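Local coordinates for protein Pbp related beta-lactamase (Pyrococcus abyssi, PDB 2QMI) that probably acts as a peptidase of the penicillin-binding protein and beta-lactamase family, assembling into a self-compartmentalizing octamer, at residues E52-I57 / M194-F199; S63-A68 / T163-L168; M70-E75 / E181-K186; E85-I90 / I172-G177. All coordinates share one frame; numbering follows the deposited sequence.

Interaction 1 (E52-I57 / M194-F199)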
loop_
_atom_site.group_PDB
_atom_site.type_symbol
_atom_site.label_atom_id
_atom_site.label_comp_id
_atom_site.label_asym_id
_atom_site.label_seq_id
_atom_site.Cartn_x
_atom_site.Cartn_y
_atom_site.Cartn_z
ATOM N N GLU A 52 -17.306 44.800 -4.743
ATOM C CA GLU A 52 -16.954 44.916 -6.156
ATOM C C GLU A 52 -16.483 43.623 -6.847
ATOM O O GLU A 52 -16.720 43.444 -8.037
ATOM C CB GLU A 52 -15.850 45.978 -6.340
ATOM C CG GLU A 52 -16.157 47.410 -5.852
ATOM C CD GLU A 52 -16.168 47.555 -4.326
ATOM O OE1 GLU A 52 -15.688 46.629 -3.624
ATOM O OE2 GLU A 52 -16.650 48.602 -3.826
ATOM N N THR A 53 -15.806 42.737 -6.118
ATOM C CA THR A 53 -15.289 41.497 -6.711
ATOM C C THR A 53 -16.262 40.790 -7.658
ATOM O O THR A 53 -17.461 40.679 -7.396
ATOM C CB THR A 53 -14.787 40.501 -5.614
ATOM O OG1 THR A 53 -14.383 39.263 -6.225
ATOM C CG2 THR A 53 -15.864 40.220 -4.619
ATOM N N ILE A 54 -15.722 40.320 -8.773
ATOM C CA ILE A 54 -16.502 39.646 -9.794
ATOM C C ILE A 54 -16.448 38.117 -9.707
ATOM O O ILE A 54 -15.377 37.528 -9.571
ATOM C CB ILE A 54 -16.040 40.127 -11.191
ATOM C CG1 ILE A 54 -16.636 41.515 -11.454
ATOM C CG2 ILE A 54 -16.434 39.134 -12.267
ATOM C CD1 ILE A 54 -16.135 42.181 -12.707
ATOM N N TYR A 55 -17.627 37.495 -9.783
ATOM C CA TYR A 55 -17.771 36.041 -9.734
ATOM C C TYR A 55 -18.634 35.607 -10.908
ATOM O O TYR A 55 -19.270 36.433 -11.562
ATOM C CB TYR A 55 -18.515 35.583 -8.475
ATOM C CG TYR A 55 -17.989 36.054 -7.143
ATOM C CD1 TYR A 55 -17.412 35.153 -6.246
ATOM C CD2 TYR A 55 -18.157 37.376 -6.737
ATOM C CE1 TYR A 55 -17.024 35.559 -4.968
ATOM C CE2 TYR A 55 -17.776 37.795 -5.467
ATOM C CZ TYR A 55 -17.209 36.887 -4.584
ATOM O OH TYR A 55 -16.828 37.308 -3.330
ATOM N N GLY A 56 -18.669 34.303 -11.160
ATOM C CA GLY A 56 -19.525 33.795 -12.215
ATOM C C GLY A 56 -20.890 33.699 -11.551
ATOM O O GLY A 56 -20.961 33.433 -10.349
ATOM N N ILE A 57 -21.975 33.905 -12.291
ATOM C CA ILE A 57 -23.287 33.844 -11.658
ATOM C C ILE A 57 -24.129 32.649 -12.078
ATOM O O ILE A 57 -25.199 32.415 -11.521
ATOM C CB ILE A 57 -24.095 35.148 -11.904
ATOM C CG1 ILE A 57 -24.534 35.243 -13.366
ATOM C CG2 ILE A 57 -23.241 36.353 -11.542
ATOM C CD1 ILE A 57 -25.492 36.393 -13.632
ATOM N N MET A 194 -24.776 48.523 -15.665
ATOM C CA MET A 194 -23.906 47.435 -15.232
ATOM C C MET A 194 -22.656 47.394 -16.097
ATOM O O MET A 194 -22.589 46.645 -17.076
ATOM C CB MET A 194 -24.666 46.113 -15.320
ATOM C CG MET A 194 -25.789 46.026 -14.297
ATOM S SD MET A 194 -27.155 44.988 -14.785
ATOM C CE MET A 194 -26.463 43.329 -14.416
ATOM N N ASN A 195 -21.666 48.203 -15.720
ATOM C CA ASN A 195 -20.422 48.304 -16.469
ATOM C C ASN A 195 -19.342 47.315 -16.060
ATOM O O ASN A 195 -18.233 47.363 -16.590
ATOM C CB ASN A 195 -19.877 49.730 -16.367
ATOM C CG ASN A 195 -20.908 50.776 -16.774
ATOM O OD1 ASN A 195 -21.439 50.746 -17.888
ATOM N ND2 ASN A 195 -21.195 51.708 -15.865
ATOM N N ARG A 196 -19.656 46.427 -15.121
ATOM C CA ARG A 196 -18.692 45.416 -14.683
ATOM C C ARG A 196 -19.330 44.026 -14.673
ATOM O O ARG A 196 -19.153 43.237 -13.743
ATOM C CB ARG A 196 -18.116 45.784 -13.308
ATOM C CG ARG A 196 -17.266 47.056 -13.358
ATOM C CD ARG A 196 -16.503 47.357 -12.071
ATOM N NE ARG A 196 -15.513 46.333 -11.739
ATOM C CZ ARG A 196 -15.625 45.501 -10.710
ATOM N NH1 ARG A 196 -16.681 45.577 -9.914
ATOM N NH2 ARG A 196 -14.690 44.588 -10.480
ATOM N N SER A 197 -20.087 43.751 -15.732
ATOM C CA SER A 197 -20.753 42.473 -15.928
ATOM C C SER A 197 -20.237 42.010 -17.288
ATOM O O SER A 197 -20.414 42.715 -18.278
ATOM C CB SER A 197 -22.269 42.671 -15.954
ATOM O OG SER A 197 -22.720 43.240 -14.731
ATOM N N TYR A 198 -19.608 40.838 -17.349
ATOM C CA TYR A 198 -19.021 40.377 -18.608
ATOM C C TYR A 198 -19.383 38.979 -19.123
ATOM O O TYR A 198 -20.012 38.175 -18.430
ATOM C CB TYR A 198 -17.499 40.430 -18.496
ATOM C CG TYR A 198 -16.920 41.661 -17.820
ATOM C CD1 TYR A 198 -16.777 42.869 -18.511
ATOM C CD2 TYR A 198 -16.457 41.600 -16.505
ATOM C CE1 TYR A 198 -16.182 43.983 -17.910
ATOM C CE2 TYR A 198 -15.862 42.706 -15.898
ATOM C CZ TYR A 198 -15.727 43.891 -16.606
ATOM O OH TYR A 198 -15.135 44.976 -16.001
ATOM N N PHE A 199 -18.935 38.708 -20.349
ATOM C CA PHE A 199 -19.109 37.422 -21.028
ATOM C C PHE A 199 -17.752 36.925 -21.520
ATOM O O PHE A 199 -17.404 35.751 -21.364
ATOM C CB PHE A 199 -20.029 37.561 -22.246
ATOM C CG PHE A 199 -21.481 37.352 -21.942
ATOM C CD1 PHE A 199 -21.944 36.103 -21.536
ATOM C CD2 PHE A 199 -22.388 38.397 -22.067
ATOM C CE1 PHE A 199 -23.291 35.896 -21.260
ATOM C CE2 PHE A 199 -23.738 38.201 -21.793
ATOM C CZ PHE A 199 -24.192 36.947 -21.388
#
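Arg196 reaches across to the backbone of Glu52 and, on the way, lays its guanidinium against Ile54; these three residues carry nearly all of the contact. The arginine NH1 donates to Glu52 O at 2.8 Å, almost straight at 164°, and the carbonyl oxygen lies close to the guanidinium plane, at the edge of the group. Arg196 NH2 adds only a weak, long bond to Glu52 O, 3.4 Å. A bend at chi3 (63°) turns the planar head toward that oxygen. An arginine suits the place because its several N-H groups serve two partners: NH2 also forms a salt bridge with Asp207, whose other carboxylate oxygen is hydrogen-bonded to Tyr198 OH. The Glu52 side chain leads off the other way, where OE1 pairs with Thr50 OG1.

Ile54 supplies the apolar part; the long CG1-CD1 branch of an isoleucine can reach both flat groups. Its CD1 lies 3.6 Å above one guanidinium face, toward the rim, and also 3.4 Å from Arg196 O. The same methyl meets the edge of the Tyr198 ring at CE2, only 3.2 Å away, a tight approach. Ile54 itself is backbone-bonded to Asp209 and Ala211. The arrangement ties a loop between two helices to the lead-in of the short antiparallel pair 55-56 and 238-239, within the serine beta-lactamase fold.

Interaction 2 (S63-A68 / T163-L168)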
loop_
_atom_site.group_PDB
_atom_site.type_symbol
_atom_site.label_atom_id
_atom_site.label_comp_id
_atom_site.label_asym_id
_atom_site.label_seq_id
_atom_site.Cartn_x
_atom_site.Cartn_y
_atom_site.Cartn_z
ATOM N N SER A 63 -32.334 34.650 -16.202
ATOM C CA SER A 63 -33.291 35.750 -16.107
ATOM C C SER A 63 -33.006 36.796 -17.196
ATOM O O SER A 63 -33.927 37.361 -17.787
ATOM C CB SER A 63 -33.268 36.388 -14.705
ATOM O OG SER A 63 -32.003 36.931 -14.361
ATOM N N PHE A 64 -31.727 37.034 -17.474
ATOM C CA PHE A 64 -31.333 37.985 -18.505
ATOM C C PHE A 64 -31.834 37.510 -19.869
ATOM O O PHE A 64 -32.424 38.272 -20.622
ATOM C CB PHE A 64 -29.811 38.123 -18.533
ATOM C CG PHE A 64 -29.252 38.853 -17.357
ATOM C CD1 PHE A 64 -28.855 40.183 -17.473
ATOM C CD2 PHE A 64 -29.114 38.218 -16.131
ATOM C CE1 PHE A 64 -28.324 40.869 -16.384
ATOM C CE2 PHE A 64 -28.584 38.894 -15.037
ATOM C CZ PHE A 64 -28.188 40.222 -15.165
ATOM N N THR A 65 -31.600 36.239 -20.175
ATOM C CA THR A 65 -32.037 35.666 -21.433
ATOM C C THR A 65 -33.550 35.823 -21.583
ATOM O O THR A 65 -34.043 36.137 -22.671
ATOM C CB THR A 65 -31.684 34.169 -21.514
ATOM O OG1 THR A 65 -30.261 34.012 -21.545
ATOM C CG2 THR A 65 -32.292 33.537 -22.764
ATOM N N ALA A 66 -34.285 35.595 -20.496
ATOM C CA ALA A 66 -35.740 35.706 -20.528
ATOM C C ALA A 66 -36.178 37.150 -20.762
ATOM O O ALA A 66 -37.183 37.399 -21.431
ATOM C CB ALA A 66 -36.336 35.184 -19.229
ATOM N N LEU A 67 -35.419 38.096 -20.218
ATOM C CA LEU A 67 -35.736 39.506 -20.376
ATOM C C LEU A 67 -35.566 39.904 -21.839
ATOM O O LEU A 67 -36.428 40.579 -22.412
ATOM C CB LEU A 67 -34.828 40.358 -19.480
ATOM C CG LEU A 67 -35.114 41.865 -19.405
ATOM C CD1 LEU A 67 -36.538 42.113 -18.908
ATOM C CD2 LEU A 67 -34.116 42.518 -18.465
ATOM N N ALA A 68 -34.457 39.486 -22.443
ATOM C CA ALA A 68 -34.192 39.789 -23.847
ATOM C C ALA A 68 -35.372 39.309 -24.686
ATOM O O ALA A 68 -35.827 40.009 -25.601
ATOM C CB ALA A 68 -32.919 39.100 -24.303
ATOM N N THR A 163 -30.144 23.135 -22.017
ATOM C CA THR A 163 -30.144 23.227 -23.474
ATOM C C THR A 163 -31.337 24.086 -23.914
ATOM O O THR A 163 -31.342 24.652 -25.007
ATOM C CB THR A 163 -30.241 21.819 -24.114
ATOM O OG1 THR A 163 -29.082 21.050 -23.757
ATOM C CG2 THR A 163 -30.334 21.918 -25.631
ATOM N N GLY A 164 -32.345 24.179 -23.051
ATOM C CA GLY A 164 -33.504 24.990 -23.360
ATOM C C GLY A 164 -33.131 26.458 -23.512
ATOM O O GLY A 164 -33.625 27.130 -24.417
ATOM N N TYR A 165 -32.262 26.966 -22.642
ATOM C CA TYR A 165 -31.868 28.371 -22.733
ATOM C C TYR A 165 -30.749 28.617 -23.726
ATOM O O TYR A 165 -30.485 29.756 -24.103
ATOM C CB TYR A 165 -31.511 28.937 -21.355
ATOM C CG TYR A 165 -32.738 29.413 -20.603
ATOM C CD1 TYR A 165 -32.841 30.726 -20.152
ATOM C CD2 TYR A 165 -33.816 28.552 -20.388
ATOM C CE1 TYR A 165 -33.996 31.176 -19.502
ATOM C CE2 TYR A 165 -34.966 28.984 -19.746
ATOM C CZ TYR A 165 -35.053 30.296 -19.306
ATOM O OH TYR A 165 -36.201 30.714 -18.688
ATOM N N VAL A 166 -30.089 27.544 -24.146
ATOM C CA VAL A 166 -29.055 27.672 -25.155
ATOM C C VAL A 166 -29.819 27.986 -26.445
ATOM O O VAL A 166 -29.405 28.837 -27.237
ATOM C CB VAL A 166 -28.258 26.360 -25.319
ATOM C CG1 VAL A 166 -27.401 26.419 -26.589
ATOM C CG2 VAL A 166 -27.374 26.141 -24.091
ATOM N N LEU A 167 -30.952 27.306 -26.628
ATOM C CA LEU A 167 -31.805 27.504 -27.794
ATOM C C LEU A 167 -32.398 28.914 -27.786
ATOM O O LEU A 167 -32.474 29.566 -28.830
ATOM C CB LEU A 167 -32.919 26.454 -27.817
ATOM C CG LEU A 167 -32.430 25.027 -28.102
ATOM C CD1 LEU A 167 -33.543 24.021 -27.848
ATOM C CD2 LEU A 167 -31.941 24.941 -29.535
ATOM N N LEU A 168 -32.816 29.374 -26.607
ATOM C CA LEU A 168 -33.364 30.719 -26.451
ATOM C C LEU A 168 -32.293 31.723 -26.848
ATOM O O LEU A 168 -32.597 32.790 -27.376
ATOM C CB LEU A 168 -33.780 30.976 -24.999
ATOM C CG LEU A 168 -35.085 30.365 -24.485
ATOM C CD1 LEU A 168 -35.231 30.659 -22.989
ATOM C CD2 LEU A 168 -36.260 30.947 -25.260
#
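Thr65 sets its methyl group against both Tyr165 and Leu168 where two helices of the helical region of the beta-lactamase fold, 61-74 and 162-176, pack side by side. Helix 61-74 begins just after Ser59, the first residue of a sequence and geometry pattern resembling the SxxK motif of this family, so the contact lies near the probable active site.

The threonine is divided by its first torsion (-66°). CG2 stands opposite the backbone N and heads for the neighbouring helix, while OG1 sits beside that N and is hydrogen-bonded to Tyr180 OH and Ala233 O. A beta-branched residue with one methyl and one hydroxyl thus suits a place that needs both an apolar contact and a polar link. The methyl lies 3.7 Å from Leu168 CB and 3.9 Å from Tyr165 CD1, which it approaches obliquely.

Tyr165 is long enough to extend past the threonine, so its OH meets Leu105 O while the ring carbons supply the apolar surface; the ring also touches Lys62 of the same pattern and meets the ring of His107. No hydrogen bond joins the two helical segments themselves, and with all three touching residues buried, the contact between them is one of apolar packing.

Leu168, three residues on from Tyr165, has CG beside its backbone N (chi1 -77°), which swings the branch back over the tyrosine: Leu168 CD1 lies 3.4 Å above the centre of the Tyr165 ring, a CH-pi contact, and 4.1 Å from Thr65 CG2.

Interaction 3 (M70-E75 / E181-K186)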
loop_
_atom_site.group_PDB
_atom_site.type_symbol
_atom_site.label_atom_id
_atom_site.label_comp_id
_atom_site.label_asym_id
_atom_site.label_seq_id
_atom_site.Cartn_x
_atom_site.Cartn_y
_atom_site.Cartn_z
ATOM N N MET A 70 -38.462 38.911 -23.697
ATOM C CA MET A 70 -39.628 39.757 -23.443
ATOM C C MET A 70 -39.557 41.012 -24.298
ATOM O O MET A 70 -40.560 41.461 -24.846
ATOM C CB MET A 70 -39.700 40.168 -21.965
ATOM C CG MET A 70 -39.980 39.038 -20.976
ATOM S SD MET A 70 -41.623 38.279 -21.133
ATOM C CE MET A 70 -41.235 36.878 -22.167
ATOM N N LYS A 71 -38.360 41.576 -24.405
ATOM C CA LYS A 71 -38.152 42.788 -25.182
ATOM C C LYS A 71 -38.520 42.561 -26.645
ATOM O O LYS A 71 -39.353 43.277 -27.209
ATOM C CB LYS A 71 -36.693 43.235 -25.076
ATOM C CG LYS A 71 -36.459 44.670 -25.528
ATOM C CD LYS A 71 -35.093 45.165 -25.087
ATOM C CE LYS A 71 -34.877 46.609 -25.496
ATOM N NZ LYS A 71 -34.977 46.754 -26.973
ATOM N N LEU A 72 -37.907 41.547 -27.247
ATOM C CA LEU A 72 -38.165 41.225 -28.642
ATOM C C LEU A 72 -39.645 40.932 -28.892
ATOM O O LEU A 72 -40.155 41.213 -29.974
ATOM C CB LEU A 72 -37.303 40.034 -29.073
ATOM C CG LEU A 72 -35.791 40.269 -29.005
ATOM C CD1 LEU A 72 -35.053 38.962 -29.254
ATOM C CD2 LEU A 72 -35.385 41.334 -30.026
ATOM N N VAL A 73 -40.331 40.373 -27.898
ATOM C CA VAL A 73 -41.758 40.073 -28.038
ATOM C C VAL A 73 -42.558 41.380 -28.024
ATOM O O VAL A 73 -43.449 41.605 -28.850
ATOM C CB VAL A 73 -42.244 39.162 -26.896
ATOM C CG1 VAL A 73 -43.744 38.914 -27.015
ATOM C CG2 VAL A 73 -41.495 37.842 -26.956
ATOM N N GLU A 74 -42.221 42.244 -27.075
ATOM C CA GLU A 74 -42.874 43.529 -26.945
ATOM C C GLU A 74 -42.674 44.379 -28.192
ATOM O O GLU A 74 -43.513 45.214 -28.518
ATOM C CB GLU A 74 -42.316 44.265 -25.734
ATOM C CG GLU A 74 -42.612 45.732 -25.728
ATOM C CD GLU A 74 -42.616 46.296 -24.330
ATOM O OE1 GLU A 74 -41.672 45.988 -23.564
ATOM O OE2 GLU A 74 -43.561 47.044 -24.004
ATOM N N GLU A 75 -41.560 44.177 -28.883
ATOM C CA GLU A 75 -41.270 44.937 -30.093
ATOM C C GLU A 75 -41.770 44.207 -31.342
ATOM O O GLU A 75 -41.470 44.599 -32.475
ATOM C CB GLU A 75 -39.765 45.213 -30.181
ATOM C CG GLU A 75 -39.323 46.401 -29.325
ATOM C CD GLU A 75 -37.822 46.423 -29.043
ATOM O OE1 GLU A 75 -37.044 45.909 -29.874
ATOM O OE2 GLU A 75 -37.420 46.970 -27.988
ATOM N N GLU A 181 -24.461 37.670 -26.965
ATOM C CA GLU A 181 -23.667 38.452 -26.034
ATOM C C GLU A 181 -23.821 39.953 -26.248
ATOM O O GLU A 181 -24.015 40.692 -25.286
ATOM C CB GLU A 181 -22.194 38.048 -26.126
ATOM C CG GLU A 181 -21.944 36.600 -25.728
ATOM C CD GLU A 181 -21.782 35.671 -26.921
ATOM O OE1 GLU A 181 -22.550 35.787 -27.903
ATOM O OE2 GLU A 181 -20.879 34.810 -26.865
ATOM N N GLU A 182 -23.739 40.413 -27.494
ATOM C CA GLU A 182 -23.893 41.844 -27.746
ATOM C C GLU A 182 -25.328 42.322 -27.526
ATOM O O GLU A 182 -25.550 43.488 -27.215
ATOM C CB GLU A 182 -23.396 42.231 -29.156
ATOM C CG GLU A 182 -24.076 41.569 -30.347
ATOM C CD GLU A 182 -23.393 41.925 -31.694
ATOM O OE1 GLU A 182 -23.319 43.140 -32.035
ATOM O OE2 GLU A 182 -22.931 40.989 -32.408
ATOM N N TYR A 183 -26.308 41.435 -27.670
ATOM C CA TYR A 183 -27.688 41.856 -27.440
ATOM C C TYR A 183 -27.909 42.146 -25.949
ATOM O O TYR A 183 -28.551 43.140 -25.591
ATOM C CB TYR A 183 -28.688 40.789 -27.890
ATOM C CG TYR A 183 -30.114 41.299 -27.861
ATOM C CD1 TYR A 183 -30.627 42.050 -28.920
ATOM C CD2 TYR A 183 -30.929 41.094 -26.747
ATOM C CE1 TYR A 183 -31.911 42.587 -28.866
ATOM C CE2 TYR A 183 -32.219 41.631 -26.683
ATOM C CZ TYR A 183 -32.696 42.375 -27.744
ATOM O OH TYR A 183 -33.942 42.941 -27.673
ATOM N N ILE A 184 -27.388 41.273 -25.086
ATOM C CA ILE A 184 -27.520 41.455 -23.638
ATOM C C ILE A 184 -26.803 42.733 -23.207
ATOM O O ILE A 184 -27.333 43.524 -22.425
ATOM C CB ILE A 184 -26.897 40.281 -22.842
ATOM C CG1 ILE A 184 -27.603 38.966 -23.183
ATOM C CG2 ILE A 184 -26.992 40.568 -21.350
ATOM C CD1 ILE A 184 -29.101 38.985 -22.950
ATOM N N LYS A 185 -25.594 42.912 -23.729
ATOM C CA LYS A 185 -24.753 44.071 -23.435
ATOM C C LYS A 185 -25.432 45.385 -23.830
ATOM O O LYS A 185 -25.548 46.310 -23.023
ATOM C CB LYS A 185 -23.427 43.933 -24.190
ATOM C CG LYS A 185 -22.461 45.113 -24.052
ATOM C CD LYS A 185 -21.930 45.240 -22.639
ATOM C CE LYS A 185 -20.724 46.173 -22.578
ATOM N NZ LYS A 185 -19.588 45.678 -23.417
ATOM N N LYS A 186 -25.891 45.445 -25.076
ATOM C CA LYS A 186 -26.545 46.629 -25.624
ATOM C C LYS A 186 -27.952 46.909 -25.102
ATOM O O LYS A 186 -28.261 48.039 -24.717
ATOM C CB LYS A 186 -26.606 46.517 -27.151
ATOM C CG LYS A 186 -25.261 46.354 -27.834
ATOM C CD LYS A 186 -24.468 47.649 -27.807
ATOM C CE LYS A 186 -23.183 47.528 -28.612
ATOM N NZ LYS A 186 -22.423 48.817 -28.596
#
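Tyr183 bridges helix 180-189 to the C-terminal end of helix 61-74, in the helical region of the beta-lactamase fold, by pushing its hydroxyl end between Leu72 and Lys71. A long aromatic suits this place: the nearest CA atoms, those of Leu72 and Tyr183, are 10.6 Å apart. With CG opposite the backbone N (chi1 -171°), the ring runs out from its own helix toward the other.

The apolar part belongs to Leu72, whose side chain comes from the opposite direction. Its CD2 lies 3.7 Å from Tyr183 CZ, approaching the ring obliquely. Flanking the ring are Ile172 and Ser176 of helix 162-176, together with Ala68, so the ring of Tyr183, which extends from its own helix, packs against two others, 61-74 and 162-176.

The charged part stays within one segment. Lys71 NZ makes a 2.7 Å salt bridge to Glu75 OE2, one helical turn on, and Glu75 OE2 receives it on its syn lone pair. The lysine chain is extended until a bend at chi4 (-60°), so its methylenes run past the tyrosine while the ammonium group turns to the carboxylate.

The remaining contacts are those of the hydroxyl, which is buried with no hydrogen-bonding partner in the model. It is enclosed largely by carbon: Tyr183 OH lies 3.6 Å from Lys71 CD and 3.2 Å from Leu72 CD2, while Lys71 NZ stays 4.0 Å from it.

Interaction 4 (E85-I90 / I172-G177)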
loop_
_atom_site.group_PDB
_atom_site.type_symbol
_atom_site.label_atom_id
_atom_site.label_comp_id
_atom_site.label_asym_id
_atom_site.label_seq_id
_atom_site.Cartn_x
_atom_site.Cartn_y
_atom_site.Cartn_z
ATOM N N GLU A 85 -38.930 25.713 -34.159
ATOM C CA GLU A 85 -38.508 25.377 -35.522
ATOM C C GLU A 85 -38.557 26.606 -36.443
ATOM O O GLU A 85 -37.941 26.622 -37.509
ATOM C CB GLU A 85 -39.391 24.260 -36.110
ATOM C CG GLU A 85 -39.413 22.964 -35.302
ATOM C CD GLU A 85 -40.140 21.828 -36.018
ATOM O OE1 GLU A 85 -41.126 22.112 -36.751
ATOM O OE2 GLU A 85 -39.736 20.650 -35.837
ATOM N N LYS A 86 -39.290 27.637 -36.039
ATOM C CA LYS A 86 -39.364 28.844 -36.856
ATOM C C LYS A 86 -38.050 29.629 -36.833
ATOM O O LYS A 86 -37.792 30.440 -37.720
ATOM C CB LYS A 86 -40.495 29.751 -36.369
ATOM C CG LYS A 86 -40.305 31.210 -36.767
ATOM C CD LYS A 86 -41.490 32.089 -36.384
ATOM C CE LYS A 86 -42.639 31.908 -37.359
ATOM N NZ LYS A 86 -43.633 33.007 -37.213
ATOM N N PHE A 87 -37.218 29.376 -35.827
ATOM C CA PHE A 87 -35.952 30.101 -35.677
ATOM C C PHE A 87 -34.712 29.210 -35.657
ATOM O O PHE A 87 -33.597 29.684 -35.901
ATOM C CB PHE A 87 -35.979 30.902 -34.375
ATOM C CG PHE A 87 -37.255 31.656 -34.155
ATOM C CD1 PHE A 87 -37.466 32.887 -34.762
ATOM C CD2 PHE A 87 -38.261 31.121 -33.358
ATOM C CE1 PHE A 87 -38.659 33.579 -34.583
ATOM C CE2 PHE A 87 -39.467 31.805 -33.173
ATOM C CZ PHE A 87 -39.663 33.036 -33.788
ATOM N N VAL A 88 -34.895 27.929 -35.348
ATOM C CA VAL A 88 -33.762 27.019 -35.267
ATOM C C VAL A 88 -33.959 25.790 -36.132
ATOM O O VAL A 88 -35.024 25.172 -36.117
ATOM C CB VAL A 88 -33.515 26.575 -33.798
ATOM C CG1 VAL A 88 -32.246 25.735 -33.705
ATOM C CG2 VAL A 88 -33.419 27.803 -32.891
ATOM N N ASN A 89 -32.926 25.443 -36.893
ATOM C CA ASN A 89 -32.986 24.270 -37.755
ATOM C C ASN A 89 -32.696 23.027 -36.928
ATOM O O ASN A 89 -31.598 22.474 -36.966
ATOM C CB ASN A 89 -31.981 24.385 -38.910
ATOM C CG ASN A 89 -31.946 23.135 -39.776
ATOM O OD1 ASN A 89 -32.946 22.421 -39.900
ATOM N ND2 ASN A 89 -30.797 22.869 -40.385
ATOM N N ILE A 90 -33.691 22.614 -36.157
ATOM C CA ILE A 90 -33.588 21.432 -35.318
ATOM C C ILE A 90 -35.000 20.879 -35.240
ATOM O O ILE A 90 -35.966 21.613 -35.446
ATOM C CB ILE A 90 -33.080 21.774 -33.901
ATOM C CG1 ILE A 90 -32.829 20.481 -33.115
ATOM C CG2 ILE A 90 -34.072 22.661 -33.184
ATOM C CD1 ILE A 90 -32.261 20.700 -31.735
ATOM N N ILE A 172 -32.630 34.428 -29.966
ATOM C CA ILE A 172 -32.334 35.844 -29.799
ATOM C C ILE A 172 -31.457 36.349 -30.940
ATOM O O ILE A 172 -31.685 37.434 -31.472
ATOM C CB ILE A 172 -31.637 36.094 -28.451
ATOM C CG1 ILE A 172 -32.668 35.954 -27.324
ATOM C CG2 ILE A 172 -30.945 37.452 -28.449
ATOM C CD1 ILE A 172 -32.099 36.111 -25.923
ATOM N N GLU A 173 -30.461 35.561 -31.326
ATOM C CA GLU A 173 -29.578 35.966 -32.411
ATOM C C GLU A 173 -30.346 35.935 -33.732
ATOM O O GLU A 173 -30.215 36.834 -34.565
ATOM C CB GLU A 173 -28.365 35.034 -32.495
ATOM C CG GLU A 173 -27.623 34.848 -31.175
ATOM C CD GLU A 173 -26.259 34.205 -31.357
ATOM O OE1 GLU A 173 -26.144 33.277 -32.187
ATOM O OE2 GLU A 173 -25.305 34.622 -30.667
ATOM N N LYS A 174 -31.147 34.891 -33.912
ATOM C CA LYS A 174 -31.931 34.735 -35.124
ATOM C C LYS A 174 -32.839 35.943 -35.348
ATOM O O LYS A 174 -32.938 36.463 -36.461
ATOM C CB LYS A 174 -32.781 33.461 -35.037
ATOM C CG LYS A 174 -33.794 33.306 -36.174
ATOM C CD LYS A 174 -33.102 33.113 -37.517
ATOM C CE LYS A 174 -34.107 33.089 -38.657
ATOM N NZ LYS A 174 -33.422 32.908 -39.970
ATOM N N VAL A 175 -33.490 36.397 -34.284
ATOM C CA VAL A 175 -34.410 37.525 -34.379
ATOM C C VAL A 175 -33.783 38.915 -34.336
ATOM O O VAL A 175 -34.192 39.783 -35.096
ATOM C CB VAL A 175 -35.497 37.435 -33.287
ATOM C CG1 VAL A 175 -36.358 38.686 -33.297
ATOM C CG2 VAL A 175 -36.355 36.196 -33.517
ATOM N N SER A 176 -32.799 39.127 -33.464
ATOM C CA SER A 176 -32.158 40.436 -33.327
ATOM C C SER A 176 -31.138 40.755 -34.415
ATOM O O SER A 176 -30.835 41.925 -34.669
ATOM C CB SER A 176 -31.451 40.544 -31.975
ATOM O OG SER A 176 -30.196 39.873 -32.000
ATOM N N GLY A 177 -30.585 39.720 -35.039
ATOM C CA GLY A 177 -29.599 39.941 -36.077
ATOM C C GLY A 177 -28.180 40.054 -35.547
ATOM O O GLY A 177 -27.233 40.066 -36.332
#
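Phe87 meets the last turn of helix 162-176 through one flank, and following its side chain outward takes in most of the contact. Its CB rests 3.7 Å from Lys174 CG, with Lys174 CB a little farther. The first torsion (-45°) places the ring beside the backbone N, and from there Lys174 CG lies at the ring edge, in its plane, 4.0 Å from CD1. The same Phe87 CD1 also meets Val175 CG2 at 3.7 Å. Farther out, CE1 is the atom nearest the valine, 3.6 Å from its CG2, with the methyl approaching obliquely. The ring has other neighbours too: Lys86 CG sits 3.5 Å above the ring centre on one face, and Leu78 and Ile171 also touch the side chain.

Lys174 joins through its methylenes. With CG opposite the backbone N (chi1 172°), the stem passes along Phe87 O, 3.6 Å from Lys174 CG. Lysine suits this surface position because its aliphatic stem can pack while the ammonium group extends into the polar surroundings. No hydrogen bond crosses between the segments, so the join between the 85-90 loop and the helix end depends on apolar packing at the protein surface.

From the N terminus, the lead-in to strand 55-56 opens the largest loop, which interaction 1 closes only at 194-199; the other three contacts all lie inside it. Helix 61-74 then contributes to two of them, first at 63-68 and then at 70-75, before the 85-90 loop follows. On the return, helix 162-176 closes interaction 2 with its beginning and interaction 4 with its end, and helix 180-189 closes interaction 3. Interaction 4 is therefore nested within interaction 3, whereas interaction 2 crosses both. Together they pack helices 61-74, 162-176 and 180-189 around Ala68, Ile172 and Tyr183, while Met194 against Phe64 joins interaction 1 to this cluster.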